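Local coordinates for exonuclease mut-7 homolog (Aedes aegypti, PDB 7JW2), which probably acts, through this exonuclease domain, as a magnesium-dependent 3'-5' exoribonuclease that trims the 3' ends of AGO1-bound microRNAs, at residues Glu194-Asp197 against Ala198-Gln202; Arg6-Glu9 against Ser10-His13; Phe84-Asp87 against Asp88-Lys91. All coordinates share one frame; numbering follows the deposited sequence.

Interaction 1 (Glu194-Asp197 against Ala198-Gln202); sequences EIYD and AIEKQ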
ATOM      1  N   GLU A 194     -16.151   9.513  17.856  1.00 16.46           N
ATOM      2  CA  GLU A 194     -17.352  10.190  18.346  1.00 17.16           C
ATOM      3  C   GLU A 194     -17.147  10.758  19.746  1.00 18.93           C
ATOM      4  O   GLU A 194     -17.637  11.854  20.051  1.00 18.06           O
ATOM      5  CB  GLU A 194     -18.534   9.217  18.337  1.00 18.90           C
ATOM      6  CG  GLU A 194     -18.806   8.583  16.987  1.00 20.62           C
ATOM      7  CD  GLU A 194     -19.812   7.453  17.080  1.00 23.37           C
ATOM      8  OE1 GLU A 194     -19.502   6.435  17.734  1.00 21.89           O
ATOM      9  OE2 GLU A 194     -20.904   7.573  16.481  1.00 26.93           O
ATOM     10  N   ILE A 195     -16.424  10.035  20.609  1.00 16.17           N
ATOM     11  CA  ILE A 195     -16.111  10.545  21.943  1.00 17.15           C
ATOM     12  C   ILE A 195     -15.263  11.812  21.853  1.00 17.49           C
ATOM     13  O   ILE A 195     -15.566  12.826  22.495  1.00 16.36           O
ATOM     14  CB  ILE A 195     -15.413   9.464  22.781  1.00 18.17           C
ATOM     15  CG1 ILE A 195     -16.423   8.406  23.238  1.00 17.12           C
ATOM     16  CG2 ILE A 195     -14.722  10.075  23.967  1.00 16.17           C
ATOM     17  CD1 ILE A 195     -15.754   7.157  23.763  1.00 18.41           C
ATOM     18  N   TYR A 196     -14.177  11.772  21.072  1.00 16.09           N
ATOM     19  CA  TYR A 196     -13.324  12.954  20.959  1.00 16.61           C
ATOM     20  C   TYR A 196     -14.118  14.153  20.467  1.00 18.25           C
ATOM     21  O   TYR A 196     -13.959  15.272  20.982  1.00 17.05           O
ATOM     22  CB  TYR A 196     -12.134  12.672  20.027  1.00 16.23           C
ATOM     23  CG  TYR A 196     -11.156  13.823  20.041  1.00 18.03           C
ATOM     24  CD1 TYR A 196     -10.300  14.009  21.118  1.00 16.99           C
ATOM     25  CD2 TYR A 196     -11.133  14.756  19.017  1.00 22.30           C
ATOM     26  CE1 TYR A 196      -9.428  15.084  21.172  1.00 21.44           C
ATOM     27  CE2 TYR A 196     -10.260  15.841  19.066  1.00 25.68           C
ATOM     28  CZ  TYR A 196      -9.409  15.985  20.149  1.00 23.41           C
ATOM     29  OH  TYR A 196      -8.535  17.051  20.228  1.00 26.28           O
ATOM     30  N   ASP A 197     -14.975  13.939  19.471  1.00 16.77           N
ATOM     31  CA  ASP A 197     -15.767  15.036  18.919  1.00 21.92           C
ATOM     32  C   ASP A 197     -16.683  15.639  19.980  1.00 18.87           C
ATOM     33  O   ASP A 197     -16.819  16.866  20.071  1.00 21.39           O
ATOM     34  CB  ASP A 197     -16.562  14.522  17.720  1.00 20.60           C
ATOM     35  CG  ASP A 197     -17.442  15.576  17.103  1.00 29.80           C
ATOM     36  OD1 ASP A 197     -16.926  16.387  16.310  1.00 33.97           O
ATOM     37  OD2 ASP A 197     -18.652  15.578  17.397  1.00 33.38           O
ATOM     38  N   ALA A 198     -17.287  14.801  20.819  1.00 19.36           N
ATOM     39  CA  ALA A 198     -18.183  15.319  21.853  1.00 19.08           C
ATOM     40  C   ALA A 198     -17.426  16.132  22.897  1.00 19.90           C
ATOM     41  O   ALA A 198     -17.912  17.179  23.354  1.00 20.23           O
ATOM     42  CB  ALA A 198     -18.932  14.161  22.515  1.00 17.81           C
ATOM     43  N   ILE A 199     -16.236  15.677  23.291  1.00 18.13           N
ATOM     44  CA  ILE A 199     -15.446  16.408  24.273  1.00 19.25           C
ATOM     45  C   ILE A 199     -14.952  17.726  23.692  1.00 19.58           C
ATOM     46  O   ILE A 199     -14.988  18.763  24.362  1.00 19.49           O
ATOM     47  CB  ILE A 199     -14.283  15.541  24.778  1.00 20.07           C
ATOM     48  CG1 ILE A 199     -14.846  14.325  25.529  1.00 19.08           C
ATOM     49  CG2 ILE A 199     -13.370  16.360  25.678  1.00 20.04           C
ATOM     50  CD1 ILE A 199     -13.799  13.388  26.079  1.00 21.44           C
ATOM     51  N   GLU A 200     -14.477  17.703  22.446  1.00 18.03           N
ATOM     52  CA  GLU A 200     -14.075  18.922  21.746  1.00 19.23           C
ATOM     53  C   GLU A 200     -15.185  19.968  21.779  1.00 21.47           C
ATOM     54  O   GLU A 200     -14.947  21.140  22.109  1.00 22.83           O
ATOM     55  CB  GLU A 200     -13.709  18.559  20.302  1.00 20.57           C
ATOM     56  CG  GLU A 200     -12.951  19.586  19.491  1.00 30.15           C
ATOM     57  CD  GLU A 200     -12.453  18.989  18.178  1.00 33.96           C
ATOM     58  OE1 GLU A 200     -13.256  18.326  17.483  1.00 36.16           O
ATOM     59  OE2 GLU A 200     -11.260  19.158  17.850  1.00 35.22           O
ATOM     60  N   LYS A 201     -16.411  19.556  21.440  1.00 19.85           N
ATOM     61  CA  LYS A 201     -17.524  20.499  21.381  1.00 23.31           C
ATOM     62  C   LYS A 201     -17.805  21.109  22.747  1.00 25.96           C
ATOM     63  O   LYS A 201     -18.091  22.310  22.852  1.00 25.41           O
ATOM     64  CB  LYS A 201     -18.772  19.806  20.834  1.00 27.56           C
ATOM     65  CG  LYS A 201     -18.784  19.659  19.327  1.00 27.49           C
ATOM     66  CD  LYS A 201     -19.927  18.771  18.864  1.00 31.53           C
ATOM     67  CE  LYS A 201     -19.961  18.646  17.341  1.00 37.18           C
ATOM     68  NZ  LYS A 201     -18.635  18.898  16.706  1.00 37.47           N
ATOM     69  N   GLN A 202     -17.714  20.310  23.812  1.00 22.85           N
ATOM     70  CA  GLN A 202     -18.010  20.850  25.133  1.00 23.82           C
ATOM     71  C   GLN A 202     -16.887  21.746  25.652  1.00 27.26           C
ATOM     72  O   GLN A 202     -17.161  22.734  26.345  1.00 24.90           O
ATOM     73  CB  GLN A 202     -18.313  19.706  26.106  1.00 24.95           C
ATOM     74  CG  GLN A 202     -18.383  20.103  27.576  1.00 26.97           C
ATOM     75  CD  GLN A 202     -19.526  21.041  27.918  1.00 28.68           C
ATOM     76  OE1 GLN A 202     -19.508  21.664  28.975  1.00 26.43           O
ATOM     77  NE2 GLN A 202     -20.528  21.129  27.042  1.00 28.99           N
TER
HETATM   78  O   HOH W   1      -9.190  19.339  19.062  1.00 28.06           O
HETATM   79  O   HOH W   2     -13.578  15.761  15.893  1.00 32.86           O
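Asp-197 and Lys-201, one helical turn apart, form an i to i+4 salt bridge on the outer side of a helix. The lysine amine NZ donates to Asp-197 OD1 at 3.1 Å, meeting it on the syn side and 30° out of the carboxylate plane; a weaker bond runs to OD2. A chi1 of 178° turns the aspartate carboxylate outward from the helix, and the lysine chain runs back toward it, bending at its end to bring NZ within reach. Backbone bonds of the same spacing run beneath the pair, as from Lys-201 N to Asp-197 O at 3.0 Å. All of this belongs to helix 179-205, the longest helix of the DEDD-type exonuclease domain, in the RNase H clan. Glu-200 extends beside the Tyr-196 ring, its OE2 3.7 Å from Tyr-196 CE2, with ring and carboxylate planes 66° apart. One water accepts from Tyr-196 OH. A second donates to Glu-200 OE1 and, weakly, to Asp-197 OD1, and so lies between two like charges whose mutual repulsion Lys-201 probably eases. Tyr-196 also packs on Leu-125 and Leu-128 of helix 125-132 and on Leu-214 of helix 210-217.

Interaction 2 (Arg6-Glu9 against Ser10-His13); sequences RLDE and SHVH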
ATOM      1  N   ARG A   6     -22.684   4.248  12.666  1.00 25.85           N
ATOM      2  CA  ARG A   6     -23.474   4.961  11.670  1.00 26.30           C
ATOM      3  C   ARG A   6     -22.978   4.755  10.246  1.00 30.01           C
ATOM      4  O   ARG A   6     -23.719   5.058   9.304  1.00 34.90           O
ATOM      5  CB  ARG A   6     -23.533   6.454  12.004  1.00 29.80           C
ATOM      6  CG  ARG A   6     -22.228   7.203  11.989  1.00 31.53           C
ATOM      7  CD  ARG A   6     -22.538   8.624  12.423  1.00 36.52           C
ATOM      8  NE  ARG A   6     -21.372   9.480  12.579  1.00 36.43           N
ATOM      9  CZ  ARG A   6     -20.690   9.995  11.563  1.00 38.97           C
ATOM     10  NH1 ARG A   6     -21.038   9.710  10.313  1.00 39.94           N
ATOM     11  NH2 ARG A   6     -19.650  10.789  11.791  1.00 38.49           N
ATOM     12  N   LEU A   7     -21.778   4.218  10.059  1.00 27.00           N
ATOM     13  CA  LEU A   7     -21.283   3.961   8.715  1.00 29.75           C
ATOM     14  C   LEU A   7     -22.049   2.822   8.050  1.00 30.70           C
ATOM     15  O   LEU A   7     -22.468   1.856   8.694  1.00 30.83           O
ATOM     16  CB  LEU A   7     -19.795   3.620   8.748  1.00 27.97           C
ATOM     17  CG  LEU A   7     -18.876   4.672   9.355  1.00 27.37           C
ATOM     18  CD1 LEU A   7     -17.428   4.187   9.301  1.00 25.86           C
ATOM     19  CD2 LEU A   7     -19.028   5.995   8.625  1.00 30.45           C
ATOM     20  N   ASP A   8     -22.219   2.947   6.737  1.00 33.47           N
ATOM     21  CA  ASP A   8     -22.775   1.861   5.946  1.00 33.56           C
ATOM     22  C   ASP A   8     -21.835   0.659   5.973  1.00 36.87           C
ATOM     23  O   ASP A   8     -20.617   0.800   6.131  1.00 30.63           O
ATOM     24  CB  ASP A   8     -23.010   2.334   4.510  1.00 39.04           C
ATOM     25  CG  ASP A   8     -23.379   1.205   3.574  1.00 41.71           C
ATOM     26  OD1 ASP A   8     -22.960   1.250   2.400  1.00 47.54           O
ATOM     27  OD2 ASP A   8     -24.092   0.274   4.007  1.00 47.24           O
ATOM     28  N   GLU A   9     -22.416  -0.536   5.822  1.00 38.65           N
ATOM     29  CA  GLU A   9     -21.623  -1.764   5.849  1.00 37.76           C
ATOM     30  C   GLU A   9     -20.584  -1.800   4.734  1.00 31.94           C
ATOM     31  O   GLU A   9     -19.555  -2.472   4.871  1.00 32.39           O
ATOM     32  CB  GLU A   9     -22.539  -2.984   5.749  1.00 44.20           C
ATOM     33  CG  GLU A   9     -23.268  -3.319   7.036  1.00 48.86           C
ATOM     34  CD  GLU A   9     -24.439  -4.258   6.810  1.00 58.77           C
ATOM     35  OE1 GLU A   9     -25.099  -4.635   7.803  1.00 60.99           O
ATOM     36  OE2 GLU A   9     -24.696  -4.619   5.640  1.00 59.07           O
ATOM     37  N   SER A  10     -20.830  -1.101   3.624  1.00 33.78           N
ATOM     38  CA  SER A  10     -19.844  -1.035   2.551  1.00 34.31           C
ATOM     39  C   SER A  10     -18.618  -0.214   2.927  1.00 30.21           C
ATOM     40  O   SER A  10     -17.651  -0.186   2.158  1.00 30.95           O
ATOM     41  CB  SER A  10     -20.477  -0.453   1.289  1.00 38.17           C
ATOM     42  OG  SER A  10     -20.664   0.944   1.425  1.00 38.19           O
ATOM     43  N   HIS A  11     -18.634   0.456   4.077  1.00 29.27           N
ATOM     44  CA  HIS A  11     -17.486   1.213   4.554  1.00 26.51           C
ATOM     45  C   HIS A  11     -16.830   0.553   5.760  1.00 23.59           C
ATOM     46  O   HIS A  11     -16.037   1.192   6.459  1.00 23.72           O
ATOM     47  CB  HIS A  11     -17.897   2.653   4.868  1.00 25.67           C
ATOM     48  CG  HIS A  11     -18.193   3.461   3.645  1.00 30.46           C
ATOM     49  ND1 HIS A  11     -17.201   4.003   2.858  1.00 30.71           N
ATOM     50  CD2 HIS A  11     -19.365   3.791   3.052  1.00 34.96           C
ATOM     51  CE1 HIS A  11     -17.749   4.648   1.842  1.00 33.13           C
ATOM     52  NE2 HIS A  11     -19.062   4.530   1.935  1.00 35.36           N
ATOM     53  N   VAL A  12     -17.157  -0.714   6.015  1.00 23.40           N
ATOM     54  CA  VAL A  12     -16.508  -1.535   7.031  1.00 20.78           C
ATOM     55  C   VAL A  12     -15.772  -2.645   6.295  1.00 21.72           C
ATOM     56  O   VAL A  12     -16.397  -3.434   5.576  1.00 26.66           O
ATOM     57  CB  VAL A  12     -17.525  -2.108   8.026  1.00 22.51           C
ATOM     58  CG1 VAL A  12     -16.838  -2.991   9.042  1.00 22.70           C
ATOM     59  CG2 VAL A  12     -18.288  -0.969   8.701  1.00 24.82           C
ATOM     60  N   HIS A  13     -14.450  -2.716   6.472  1.00 18.91           N
ATOM     61  CA  HIS A  13     -13.588  -3.529   5.618  1.00 20.53           C
ATOM     62  C   HIS A  13     -12.839  -4.562   6.443  1.00 20.20           C
ATOM     63  O   HIS A  13     -12.090  -4.206   7.357  1.00 21.50           O
ATOM     64  CB  HIS A  13     -12.591  -2.647   4.867  1.00 19.49           C
ATOM     65  CG  HIS A  13     -13.213  -1.442   4.242  1.00 21.25           C
ATOM     66  ND1 HIS A  13     -13.867  -1.485   3.028  1.00 26.86           N
ATOM     67  CD2 HIS A  13     -13.299  -0.161   4.671  1.00 21.16           C
ATOM     68  CE1 HIS A  13     -14.320  -0.278   2.733  1.00 26.53           C
ATOM     69  NE2 HIS A  13     -13.985   0.544   3.712  1.00 23.23           N
TER
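The imidazole of His-11 meets Asp-8 at its edge: CD2 lies 4.2 Å from Asp-8 CB, which sits near the ring plane, while ND1 is hydrogen-bonded to Asp-60. The other flat group, the Asp-8 carboxylate, is approached from above its plane, where Ser-10 OG donates to OD1 at 2.5 Å, 45° out of that plane. Ser-10 N adds a weak bond to the same Asp-8 OD1 at 3.4 Å, so this oxygen receives both the hydroxyl and the amide of one residue. By placing the Asp-8 carboxylate opposite its own amide, a chi1 of 171° brings it alongside Ser-10. The weak bond from Ser-10 N has the spacing of an Asx turn, at the start of a short 3-10 turn at Glu-9 and Ser-10 that leads directly into strand 12-15 at the edge of the exonuclease sheet. Two i to i+3 backbone bonds close the turn: His-11 N to Asp-8 O at 2.9 Å and Val-12 N to Glu-9 O at 3.2 Å. Beneath the turn Leu-7 rests on Phe-190 and Val-12 on Ala-186, both of helix 179-205, and His-13 stacks on Tyr-62.

Interaction 3 (Phe84-Asp87 against Asp88-Lys91); sequences FNRD and DVLK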
ATOM      1  N   PHE A  84       1.324   5.068  12.548  1.00 17.87           N
ATOM      2  CA  PHE A  84       1.408   5.177  14.002  1.00 19.66           C
ATOM      3  C   PHE A  84       2.545   6.073  14.472  1.00 23.60           C
ATOM      4  O   PHE A  84       2.354   6.875  15.398  1.00 24.34           O
ATOM      5  CB  PHE A  84       1.524   3.792  14.623  1.00 19.29           C
ATOM      6  CG  PHE A  84       0.221   3.099  14.717  1.00 17.97           C
ATOM      7  CD1 PHE A  84      -0.329   2.495  13.598  1.00 19.92           C
ATOM      8  CD2 PHE A  84      -0.501   3.114  15.900  1.00 20.44           C
ATOM      9  CE1 PHE A  84      -1.560   1.869  13.666  1.00 20.04           C
ATOM     10  CE2 PHE A  84      -1.728   2.491  15.982  1.00 21.13           C
ATOM     11  CZ  PHE A  84      -2.267   1.868  14.863  1.00 22.43           C
ATOM     12  N   ASN A  85       3.723   5.958  13.870  1.00 18.73           N
ATOM     13  CA  ASN A  85       4.892   6.715  14.323  1.00 20.60           C
ATOM     14  C   ASN A  85       5.058   8.021  13.576  1.00 25.36           C
ATOM     15  O   ASN A  85       6.170   8.400  13.191  1.00 32.20           O
ATOM     16  CB  ASN A  85       6.141   5.851  14.189  1.00 20.09           C
ATOM     17  CG  ASN A  85       6.114   4.653  15.106  1.00 21.29           C
ATOM     18  OD1 ASN A  85       5.452   4.667  16.146  1.00 20.93           O
ATOM     19  ND2 ASN A  85       6.829   3.605  14.725  1.00 21.54           N
ATOM     20  N   ARG A  86       3.954   8.708  13.330  1.00 25.90           N
ATOM     21  CA  ARG A  86       3.944   9.994  12.652  1.00 24.46           C
ATOM     22  C   ARG A  86       3.375  11.044  13.590  1.00 23.31           C
ATOM     23  O   ARG A  86       2.268  10.877  14.114  1.00 24.93           O
ATOM     24  CB  ARG A  86       3.106   9.930  11.388  1.00 24.43           C
ATOM     25  CG  ARG A  86       3.740   9.171  10.273  1.00 27.37           C
ATOM     26  CD  ARG A  86       2.801   9.132   9.108  1.00 26.58           C
ATOM     27  NE  ARG A  86       2.466  10.472   8.632  1.00 24.62           N
ATOM     28  CZ  ARG A  86       1.572  10.699   7.681  1.00 22.54           C
ATOM     29  NH1 ARG A  86       0.924   9.677   7.135  1.00 25.51           N
ATOM     30  NH2 ARG A  86       1.317  11.939   7.281  1.00 23.16           N
ATOM     31  N   ASP A  87       4.115  12.133  13.786  1.00 28.07           N
ATOM     32  CA  ASP A  87       3.629  13.197  14.650  1.00 27.97           C
ATOM     33  C   ASP A  87       2.531  14.036  14.002  1.00 24.61           C
ATOM     34  O   ASP A  87       1.875  14.806  14.713  1.00 28.08           O
ATOM     35  CB  ASP A  87       4.789  14.109  15.061  1.00 34.17           C
ATOM     36  CG  ASP A  87       5.691  13.479  16.113  1.00 37.54           C
ATOM     37  OD1 ASP A  87       6.844  13.944  16.268  1.00 42.92           O
ATOM     38  OD2 ASP A  87       5.254  12.524  16.789  1.00 39.34           O
ATOM     39  N   ASP A  88       2.310  13.909  12.692  1.00 19.45           N
ATOM     40  CA  ASP A  88       1.329  14.724  11.985  1.00 21.46           C
ATOM     41  C   ASP A  88      -0.006  14.012  11.785  1.00 18.54           C
ATOM     42  O   ASP A  88      -0.868  14.520  11.062  1.00 17.94           O
ATOM     43  CB  ASP A  88       1.895  15.218  10.632  1.00 20.30           C
ATOM     44  CG  ASP A  88       2.335  14.081   9.707  1.00 21.18           C
ATOM     45  OD1 ASP A  88       2.601  12.971  10.205  1.00 23.53           O
ATOM     46  OD2 ASP A  88       2.430  14.300   8.473  1.00 26.43           O
ATOM     47  N   VAL A  89      -0.193  12.837  12.391  1.00 17.11           N
ATOM     48  CA  VAL A  89      -1.472  12.131  12.369  1.00 17.01           C
ATOM     49  C   VAL A  89      -1.895  11.876  13.809  1.00 14.07           C
ATOM     50  O   VAL A  89      -1.157  11.256  14.579  1.00 16.04           O
ATOM     51  CB  VAL A  89      -1.390  10.811  11.587  1.00 16.23           C
ATOM     52  CG1 VAL A  89      -2.773  10.192  11.461  1.00 18.96           C
ATOM     53  CG2 VAL A  89      -0.746  11.043  10.232  1.00 19.32           C
ATOM     54  N   LEU A  90      -3.056  12.399  14.187  1.00 13.89           N
ATOM     55  CA  LEU A  90      -3.613  12.120  15.509  1.00 14.70           C
ATOM     56  C   LEU A  90      -4.184  10.704  15.553  1.00 14.98           C
ATOM     57  O   LEU A  90      -4.980  10.334  14.690  1.00 14.53           O
ATOM     58  CB  LEU A  90      -4.702  13.144  15.847  1.00 15.15           C
ATOM     59  CG  LEU A  90      -5.454  12.917  17.158  1.00 14.94           C
ATOM     60  CD1 LEU A  90      -4.518  12.989  18.358  1.00 18.63           C
ATOM     61  CD2 LEU A  90      -6.590  13.916  17.309  1.00 17.05           C
ATOM     62  N   LYS A  91      -3.763   9.917  16.539  1.00 13.85           N
ATOM     63  CA  LYS A  91      -4.354   8.607  16.809  1.00 13.03           C
ATOM     64  C   LYS A  91      -5.133   8.684  18.114  1.00 17.07           C
ATOM     65  O   LYS A  91      -4.614   9.178  19.120  1.00 20.09           O
ATOM     66  CB  LYS A  91      -3.296   7.498  16.912  1.00 15.92           C
ATOM     67  CG  LYS A  91      -2.842   6.874  15.584  1.00 13.90           C
ATOM     68  CD  LYS A  91      -1.884   7.819  14.821  1.00 15.28           C
ATOM     69  CE  LYS A  91      -0.664   8.194  15.656  1.00 15.72           C
ATOM     70  NZ  LYS A  91       0.366   8.990  14.869  1.00 15.89           N
TER
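Two bends in the Lys-91 side chain, at chi2 and chi3, fold its amine back beneath the preceding loop, and a bend at chi3 of Arg-86 (60°) carries the guanidinium across to Asp-88. The aspartate answers with CG lodged between its own backbone N and carbonyl carbon (chi1 58°), which brings the carboxylate up beside the arginine. Arg-86 then forms a two-pronged salt bridge with it, side-on, one nitrogen to each oxygen. NH2 reaches Asp-88 OD2 at 2.9 Å in a nearly straight bond, with OD2 lying in the guanidinium plane, and NE reaches OD1 at 3.0 Å along a more bent path. The two flat groups are inclined by 55°, so OD2 is met from above the carboxylate plane even though it lies at the guanidinium edge. Val-89 CG2 covers one guanidinium face, 3.5 Å above its centre. Arg-86 NH1 turns to backbone, meeting the carbonyls of Asn-82 and Cys-29; these, the methyl and the carboxylate together restrict the rotation of the head group. These residues form a type I beta turn from Arg-86 to Val-89, linking the end of helix 73-84 to strand 90-93 within the alpha/beta exonuclease fold. On the inner side of the link, carbonyls surround the buried ammonium group of Lys-91. NZ lies 3.0 Å from Phe-84 O, above that carbonyl's plane, and 2.7 Å from Val-89 O, with Val-83 O and Ser-120 O as further acceptors, so its three N-H must be shared among them. Arg-86 O is also near NZ, at 2.8 Å. Such a ring of carbonyls would be expected to stabilise the positive charge. Phe-84 packs its ring edge-to-face with both Phe-36 and Phe-110.

How the interactions relate
From the N terminus, interaction 2 comes first, closing the short turn that leads into strand 12-15 at one margin of the sheet. Interaction 3 follows, closing the connection from helix 73-84 to strand 90-93, which lies between strands 33-40 and 122-124 of that same sheet. Interaction 1 closes no loop; it links successive turns of helix 179-205. The three lie in series, neither nesting nor crossing, with centres 19 to 24 Å apart. Helix 179-205 relates interactions 1 and 2: residues 6-13 pack on its earlier part, at Ala-186 and Phe-190, while 194-202 belong to its later part. Interactions 1 and 3 approach to about 5 Å at their nearest atoms without touching.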